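Long-range contacts in Atg5 (PDB 3VQI), which takes part in autophagic vesicle formation and cytoplasm-to-vacuole transport, and is joined to Atg12 in the autophagy-essential Atg12-Atg5 conjugate: residues D35-I40 / V55-L59; R160-L164 / V187-F192. All coordinates share one frame; numbering follows the deposited sequence.

Interaction 1 (D35-I40 / V55-L59); sequences DKSCHI and VVRKL. With SO4 (sulfate ion), chain G.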
ATOM      1  N   ASP A  35      -0.099 -25.853 -11.585  1.00 75.18           N
ATOM      2  CA  ASP A  35      -1.202 -26.100 -10.663  1.00 74.50           C
ATOM      3  C   ASP A  35      -1.152 -25.322  -9.344  1.00 73.02           C
ATOM      4  O   ASP A  35      -2.194 -25.021  -8.758  1.00 72.34           O
ATOM      5  CB  ASP A  35      -1.298 -27.598 -10.353  1.00 76.91           C
ATOM      6  CG  ASP A  35      -2.105 -28.363 -11.389  1.00 79.15           C
ATOM      7  OD1 ASP A  35      -1.730 -28.342 -12.584  1.00 80.60           O
ATOM      8  OD2 ASP A  35      -3.118 -28.989 -11.002  1.00 79.29           O
ATOM      9  N   LYS A  36       0.050 -25.003  -8.873  1.00 71.36           N
ATOM     10  CA  LYS A  36       0.201 -24.285  -7.610  1.00 69.23           C
ATOM     11  C   LYS A  36       0.450 -22.793  -7.817  1.00 67.18           C
ATOM     12  O   LYS A  36       0.904 -22.093  -6.915  1.00 65.94           O
ATOM     13  CB  LYS A  36       1.340 -24.904  -6.791  1.00 69.21           C
ATOM     14  CG  LYS A  36       2.710 -24.779  -7.431  1.00 69.40           C
ATOM     15  CD  LYS A  36       3.768 -25.463  -6.586  1.00 71.53           C
ATOM     16  CE  LYS A  36       5.133 -25.426  -7.265  1.00 72.15           C
ATOM     17  NZ  LYS A  36       6.152 -26.188  -6.485  1.00 72.43           N
ATOM     18  N   SER A  37       0.143 -22.314  -9.012  1.00 65.48           N
ATOM     19  CA  SER A  37       0.329 -20.911  -9.326  1.00 65.84           C
ATOM     20  C   SER A  37      -0.950 -20.284  -9.844  1.00 65.50           C
ATOM     21  O   SER A  37      -1.916 -20.975 -10.151  1.00 65.62           O
ATOM     22  CB  SER A  37       1.419 -20.738 -10.384  1.00 65.44           C
ATOM     23  OG  SER A  37       2.695 -21.058  -9.866  1.00 69.56           O
ATOM     24  N   CYS A  38      -0.939 -18.961  -9.926  1.00 65.32           N
ATOM     25  CA  CYS A  38      -2.060 -18.192 -10.443  1.00 64.97           C
ATOM     26  C   CYS A  38      -1.559 -16.767 -10.590  1.00 64.88           C
ATOM     27  O   CYS A  38      -0.854 -16.258  -9.727  1.00 65.41           O
ATOM     28  CB  CYS A  38      -3.273 -18.256  -9.503  1.00 64.22           C
ATOM     29  SG  CYS A  38      -3.190 -17.248  -8.014  1.00 63.93           S
ATOM     30  N   HIS A  39      -1.885 -16.137 -11.709  1.00 65.78           N
ATOM     31  CA  HIS A  39      -1.455 -14.769 -11.944  1.00 65.51           C
ATOM     32  C   HIS A  39      -2.665 -13.871 -11.814  1.00 63.47           C
ATOM     33  O   HIS A  39      -3.728 -14.158 -12.356  1.00 62.66           O
ATOM     34  CB  HIS A  39      -0.844 -14.629 -13.341  1.00 68.58           C
ATOM     35  CG  HIS A  39       0.115 -15.723 -13.681  1.00 73.66           C
ATOM     36  ND1 HIS A  39      -0.300 -16.992 -14.028  1.00 75.82           N
ATOM     37  CD2 HIS A  39       1.469 -15.760 -13.666  1.00 75.45           C
ATOM     38  CE1 HIS A  39       0.757 -17.764 -14.210  1.00 77.33           C
ATOM     39  NE2 HIS A  39       1.842 -17.042 -13.997  1.00 77.64           N
ATOM     40  N   ILE A  40      -2.508 -12.788 -11.073  1.00 61.05           N
ATOM     41  CA  ILE A  40      -3.605 -11.870 -10.905  1.00 59.61           C
ATOM     42  C   ILE A  40      -3.074 -10.466 -11.007  1.00 58.54           C
ATOM     43  O   ILE A  40      -1.952 -10.187 -10.587  1.00 58.80           O
ATOM     44  CB  ILE A  40      -4.275 -12.070  -9.558  1.00 59.67           C
ATOM     45  CG1 ILE A  40      -3.289 -11.777  -8.443  1.00 60.33           C
ATOM     46  CG2 ILE A  40      -4.757 -13.510  -9.439  1.00 61.40           C
ATOM     47  CD1 ILE A  40      -3.876 -12.021  -7.079  1.00 65.09           C
ATOM     48  N   VAL A  55      -6.929 -15.548  -3.836  1.00 48.39           N
ATOM     49  CA  VAL A  55      -5.738 -16.360  -4.029  1.00 46.46           C
ATOM     50  C   VAL A  55      -5.896 -17.690  -3.305  1.00 46.87           C
ATOM     51  O   VAL A  55      -5.573 -18.747  -3.848  1.00 46.60           O
ATOM     52  CB  VAL A  55      -4.500 -15.605  -3.548  1.00 45.60           C
ATOM     53  CG1 VAL A  55      -3.313 -16.533  -3.396  1.00 46.77           C
ATOM     54  CG2 VAL A  55      -4.173 -14.547  -4.559  1.00 45.30           C
ATOM     55  N   VAL A  56      -6.426 -17.654  -2.091  1.00 47.76           N
ATOM     56  CA  VAL A  56      -6.621 -18.888  -1.360  1.00 49.39           C
ATOM     57  C   VAL A  56      -7.570 -19.802  -2.131  1.00 51.40           C
ATOM     58  O   VAL A  56      -7.292 -20.982  -2.299  1.00 51.98           O
ATOM     59  CB  VAL A  56      -7.167 -18.616   0.043  1.00 48.87           C
ATOM     60  CG1 VAL A  56      -7.697 -19.900   0.651  1.00 46.77           C
ATOM     61  CG2 VAL A  56      -6.052 -18.037   0.919  1.00 49.41           C
ATOM     62  N   ARG A  57      -8.678 -19.247  -2.611  1.00 53.86           N
ATOM     63  CA  ARG A  57      -9.671 -20.009  -3.372  1.00 54.01           C
ATOM     64  C   ARG A  57      -9.030 -20.695  -4.582  1.00 52.82           C
ATOM     65  O   ARG A  57      -9.119 -21.908  -4.742  1.00 52.19           O
ATOM     66  CB  ARG A  57     -10.791 -19.077  -3.868  1.00 56.66           C
ATOM     67  CG  ARG A  57     -12.048 -19.789  -4.429  1.00 58.87           C
ATOM     68  CD  ARG A  57     -12.726 -19.047  -5.615  1.00 60.28           C
ATOM     69  NE  ARG A  57     -12.628 -17.580  -5.583  1.00 61.60           N
ATOM     70  CZ  ARG A  57     -13.011 -16.806  -4.569  1.00 61.65           C
ATOM     71  NH1 ARG A  57     -13.526 -17.342  -3.474  1.00 65.12           N
ATOM     72  NH2 ARG A  57     -12.882 -15.491  -4.648  1.00 62.22           N
ATOM     73  N   LYS A  58      -8.379 -19.914  -5.433  1.00 52.29           N
ATOM     74  CA  LYS A  58      -7.770 -20.468  -6.631  1.00 53.53           C
ATOM     75  C   LYS A  58      -6.769 -21.585  -6.392  1.00 54.83           C
ATOM     76  O   LYS A  58      -6.580 -22.438  -7.263  1.00 55.82           O
ATOM     77  CB  LYS A  58      -7.065 -19.384  -7.441  1.00 53.62           C
ATOM     78  CG  LYS A  58      -7.964 -18.409  -8.155  1.00 55.31           C
ATOM     79  CD  LYS A  58      -7.157 -17.642  -9.201  1.00 57.36           C
ATOM     80  CE  LYS A  58      -7.780 -16.292  -9.539  1.00 58.97           C
ATOM     81  NZ  LYS A  58      -8.486 -16.278 -10.850  1.00 59.44           N
ATOM     82  N   LEU A  59      -6.128 -21.586  -5.227  1.00 54.67           N
ATOM     83  CA  LEU A  59      -5.111 -22.592  -4.933  1.00 52.77           C
ATOM     84  C   LEU A  59      -5.484 -23.554  -3.820  1.00 53.85           C
ATOM     85  O   LEU A  59      -4.664 -24.379  -3.428  1.00 56.24           O
ATOM     86  CB  LEU A  59      -3.782 -21.904  -4.587  1.00 49.77           C
ATOM     87  CG  LEU A  59      -3.341 -20.781  -5.536  1.00 49.06           C
ATOM     88  CD1 LEU A  59      -2.053 -20.140  -5.036  1.00 46.33           C
ATOM     89  CD2 LEU A  59      -3.154 -21.333  -6.947  1.00 47.36           C
TER
HETATM   90  S   SO4 G 302      -3.786 -18.474 -13.920  1.00114.82           S
HETATM   91  O1  SO4 G 302      -2.344 -18.770 -13.832  1.00114.66           O
HETATM   92  O2  SO4 G 302      -4.562 -19.585 -13.334  1.00113.89           O
HETATM   93  O3  SO4 G 302      -4.091 -17.233 -13.183  1.00114.43           O
HETATM   94  O4  SO4 G 302      -4.143 -18.304 -15.341  1.00115.24           O
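Leu59 leans from the helix onto the backbone of 35-40, its CD2 methyl 3.5 Å from Ser37 O and 4.0 Å from Cys38 CB. Alongside it, the aliphatic part of Lys58 reaches the same cysteine, CD lying 3.9 Å from Cys38 CB. The thiol of Cys38 sits between its own backbone N and carbonyl carbon (chi1 76°), an orientation that keeps SG close to Lys58 CD and within loose range of Val55 CG2. Ile40 completes the apolar line: its CD1 meets Val55 CG2 at 3.6 Å, the two side chains crossing nearly at right angles, while Ile40 CG2 is 4.1 Å from Lys58 CE. His39, between these two inward-facing residues, points away from the helix. A sulfate, probably from the crystallisation liquor, accepts hydrogen bonds from the backbone and ring of His39, N to O3 at 2.9 Å (N-H...O 154°) and ND1 to O1 at 2.7 Å, with the sulfur in the ring plane at its edge. Backbone bonds of Lys36, Cys38 and Ile40 to Val22, Val20 and Val18 hold the strand against 15-22, and Asp35 O bonds to Thr62 OG1. Strand 37-43 is one of the two outer strands of its sheet; the axes of strand 37-40 and helix 55-59 run at 142° to each other, and Val55 also touches Val20 and Leu119 of strands 15-22 and 114-121, the helix-on-sheet packing of a ubiquitin fold.

Interaction 2 (R160-L164 / V187-F192); sequences RIMSL and VRSKLF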
ATOM      1  N   ARG A 160     -11.699  18.124  10.069  1.00 89.10           N
ATOM      2  CA  ARG A 160     -12.305  17.880   8.766  1.00 90.07           C
ATOM      3  C   ARG A 160     -12.812  16.452   8.572  1.00 90.16           C
ATOM      4  O   ARG A 160     -13.884  16.245   7.998  1.00 90.63           O
ATOM      5  CB  ARG A 160     -11.296  18.215   7.666  1.00 91.13           C
ATOM      6  CG  ARG A 160     -10.727  19.620   7.769  1.00 93.40           C
ATOM      7  CD  ARG A 160     -11.765  20.674   7.421  1.00 95.15           C
ATOM      8  NE  ARG A 160     -11.962  20.782   5.978  1.00 98.16           N
ATOM      9  CZ  ARG A 160     -11.022  21.180   5.123  1.00 99.27           C
ATOM     10  NH1 ARG A 160      -9.812  21.511   5.565  1.00 98.71           N
ATOM     11  NH2 ARG A 160     -11.289  21.248   3.823  1.00 99.46           N
ATOM     12  N   ILE A 161     -12.050  15.473   9.057  1.00 89.61           N
ATOM     13  CA  ILE A 161     -12.421  14.069   8.902  1.00 88.36           C
ATOM     14  C   ILE A 161     -13.423  13.543   9.930  1.00 87.47           C
ATOM     15  O   ILE A 161     -14.235  12.675   9.615  1.00 86.50           O
ATOM     16  CB  ILE A 161     -11.163  13.156   8.900  1.00 88.25           C
ATOM     17  CG1 ILE A 161     -11.552  11.733   8.484  1.00 88.42           C
ATOM     18  CG2 ILE A 161     -10.517  13.153  10.270  1.00 89.06           C
ATOM     19  CD1 ILE A 161     -10.386  10.790   8.318  1.00 87.46           C
ATOM     20  N   MET A 162     -13.370  14.054  11.154  1.00 87.40           N
ATOM     21  CA  MET A 162     -14.313  13.609  12.177  1.00 87.53           C
ATOM     22  C   MET A 162     -15.670  14.246  11.888  1.00 87.12           C
ATOM     23  O   MET A 162     -16.701  13.817  12.410  1.00 86.71           O
ATOM     24  CB  MET A 162     -13.826  14.015  13.570  1.00 88.44           C
ATOM     25  CG  MET A 162     -12.612  13.235  14.058  1.00 89.72           C
ATOM     26  SD  MET A 162     -12.982  11.580  14.679  1.00 91.31           S
ATOM     27  CE  MET A 162     -12.631  11.798  16.451  1.00 90.24           C
ATOM     28  N   SER A 163     -15.655  15.266  11.035  1.00 86.76           N
ATOM     29  CA  SER A 163     -16.866  15.988  10.653  1.00 86.44           C
ATOM     30  C   SER A 163     -17.680  15.267   9.582  1.00 85.22           C
ATOM     31  O   SER A 163     -18.876  15.519   9.437  1.00 84.36           O
ATOM     32  CB  SER A 163     -16.507  17.390  10.150  1.00 86.67           C
ATOM     33  OG  SER A 163     -15.870  18.146  11.165  1.00 88.01           O
ATOM     34  N   LEU A 164     -17.027  14.383   8.830  1.00 83.93           N
ATOM     35  CA  LEU A 164     -17.691  13.630   7.766  1.00 82.22           C
ATOM     36  C   LEU A 164     -18.813  12.760   8.316  1.00 81.50           C
ATOM     37  O   LEU A 164     -18.637  12.081   9.334  1.00 81.87           O
ATOM     38  CB  LEU A 164     -16.685  12.744   7.026  1.00 80.62           C
ATOM     39  CG  LEU A 164     -15.592  13.445   6.215  1.00 80.35           C
ATOM     40  CD1 LEU A 164     -14.665  12.404   5.615  1.00 80.70           C
ATOM     41  CD2 LEU A 164     -16.214  14.290   5.123  1.00 78.82           C
ATOM     42  N   VAL A 187     -14.543  13.149  -1.306  1.00 63.07           N
ATOM     43  CA  VAL A 187     -14.350  13.177   0.139  1.00 62.55           C
ATOM     44  C   VAL A 187     -12.921  13.582   0.521  1.00 63.76           C
ATOM     45  O   VAL A 187     -12.701  14.197   1.566  1.00 61.86           O
ATOM     46  CB  VAL A 187     -14.692  11.813   0.763  1.00 60.80           C
ATOM     47  CG1 VAL A 187     -14.620  11.895   2.272  1.00 58.60           C
ATOM     48  CG2 VAL A 187     -16.083  11.387   0.323  1.00 58.79           C
ATOM     49  N   ARG A 188     -11.952  13.252  -0.324  1.00 65.24           N
ATOM     50  CA  ARG A 188     -10.570  13.623  -0.030  1.00 68.10           C
ATOM     51  C   ARG A 188     -10.544  15.142   0.151  1.00 70.11           C
ATOM     52  O   ARG A 188      -9.857  15.672   1.030  1.00 69.44           O
ATOM     53  CB  ARG A 188      -9.642  13.211  -1.177  1.00 67.12           C
ATOM     54  CG  ARG A 188      -8.153  13.333  -0.855  1.00 68.32           C
ATOM     55  CD  ARG A 188      -7.266  12.928  -2.038  1.00 70.26           C
ATOM     56  NE  ARG A 188      -6.611  14.073  -2.662  1.00 74.09           N
ATOM     57  CZ  ARG A 188      -7.246  15.084  -3.258  1.00 77.59           C
ATOM     58  NH1 ARG A 188      -8.576  15.110  -3.328  1.00 77.80           N
ATOM     59  NH2 ARG A 188      -6.548  16.086  -3.779  1.00 78.40           N
ATOM     60  N   SER A 189     -11.319  15.831  -0.685  1.00 72.75           N
ATOM     61  CA  SER A 189     -11.419  17.290  -0.644  1.00 74.33           C
ATOM     62  C   SER A 189     -12.018  17.750   0.677  1.00 74.91           C
ATOM     63  O   SER A 189     -11.505  18.665   1.314  1.00 75.13           O
ATOM     64  CB  SER A 189     -12.293  17.797  -1.795  1.00 74.10           C
ATOM     65  OG  SER A 189     -11.722  17.480  -3.050  1.00 75.95           O
ATOM     66  N   LYS A 190     -13.109  17.114   1.086  1.00 76.31           N
ATOM     67  CA  LYS A 190     -13.754  17.478   2.341  1.00 78.53           C
ATOM     68  C   LYS A 190     -12.825  17.236   3.535  1.00 79.44           C
ATOM     69  O   LYS A 190     -13.210  17.451   4.688  1.00 80.01           O
ATOM     70  CB  LYS A 190     -15.061  16.689   2.519  1.00 78.71           C
ATOM     71  CG  LYS A 190     -16.172  17.066   1.539  1.00 78.99           C
ATOM     72  CD  LYS A 190     -17.489  16.373   1.896  1.00 80.16           C
ATOM     73  CE  LYS A 190     -18.592  16.708   0.901  1.00 79.87           C
ATOM     74  NZ  LYS A 190     -19.868  15.998   1.205  1.00 80.69           N
ATOM     75  N   LEU A 191     -11.599  16.797   3.255  1.00 79.74           N
ATOM     76  CA  LEU A 191     -10.636  16.519   4.309  1.00 79.29           C
ATOM     77  C   LEU A 191      -9.475  17.492   4.296  1.00 80.69           C
ATOM     78  O   LEU A 191      -8.984  17.899   5.351  1.00 80.88           O
ATOM     79  CB  LEU A 191     -10.103  15.090   4.180  1.00 77.62           C
ATOM     80  CG  LEU A 191     -11.099  13.958   4.431  1.00 76.12           C
ATOM     81  CD1 LEU A 191     -10.392  12.624   4.348  1.00 76.50           C
ATOM     82  CD2 LEU A 191     -11.720  14.120   5.790  1.00 75.42           C
ATOM     83  N   PHE A 192      -9.030  17.876   3.109  1.00 81.51           N
ATOM     84  CA  PHE A 192      -7.911  18.799   3.041  1.00 82.65           C
ATOM     85  C   PHE A 192      -7.780  19.536   1.712  1.00 83.56           C
ATOM     86  O   PHE A 192      -8.216  19.049   0.668  1.00 83.57           O
ATOM     87  CB  PHE A 192      -6.597  18.048   3.305  1.00 81.73           C
ATOM     88  CG  PHE A 192      -5.949  17.501   2.055  1.00 80.13           C
ATOM     89  CD1 PHE A 192      -6.350  16.284   1.520  1.00 79.87           C
ATOM     90  CD2 PHE A 192      -4.973  18.241   1.382  1.00 78.34           C
ATOM     91  CE1 PHE A 192      -5.792  15.812   0.330  1.00 80.23           C
ATOM     92  CE2 PHE A 192      -4.412  17.783   0.196  1.00 78.87           C
ATOM     93  CZ  PHE A 192      -4.821  16.567  -0.334  1.00 79.51           C
TER
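The guanidinium of Arg160 spreads over the turn that follows helix 181-189. Leu191 O lies 3.7 Å above the plane of the group, shifted toward its rim, and Phe192 N lies over the same face; Lys190 O and Ser189 O approach obliquely, with Ser189 O 3.6 Å from Arg160 NH2. None of these counts as a hydrogen bond, although the positive group beside a cluster of carbonyl oxygens is probably favoured electrostatically. Two successive bends in the arginine chain (chi2 -71°, chi3 -78°) curl it back across the turn, and its base is also close, Arg160 CB being 3.3 Å from Leu191 O. That carbonyl has a conventional partner in Asn155 ND2.

Beneath the arginine the contact turns apolar. Leu164 places CD1 against two side chains at once, 3.4 Å from Val187 CG1 and 3.4 Å from Leu191 CD2, and meets Leu191 nearly at a right angle. Its other methyl, CD2, rests 3.7 Å from Lys190 CB. From there the lysine runs out extended to a salt bridge between NZ and Asp168. Ile161 flanks Leu191. Phe192 N bonds to Arg188 O, fastening the turn to the helix end.

Val187 and Leu191 both reach Phe172 of helix 166-178, and Phe192 reaches Leu154 of helix 135-155: an interhelical loop closing over a helix terminus, within the alpha-helical bundle region of the ATG5 family.

In the fold
Interactions 1 and 2 follow one another along the chain, the first closing before the second opens. Their centres are 38 Å apart; their nearest atoms are about 25 Å apart, without touching, and they lie on opposite sides of the chain's centre. They share no helix or strand. Interaction 1 belongs to the UblA region, joining an edge strand of the five-stranded mixed sheet to helix 48-59; interaction 2 belongs to the helical bundle region, joining the loop between helices 135-155 and 166-178 to the end of helix 181-189. Each packs its own module locally, one sheet-based and one all-helical.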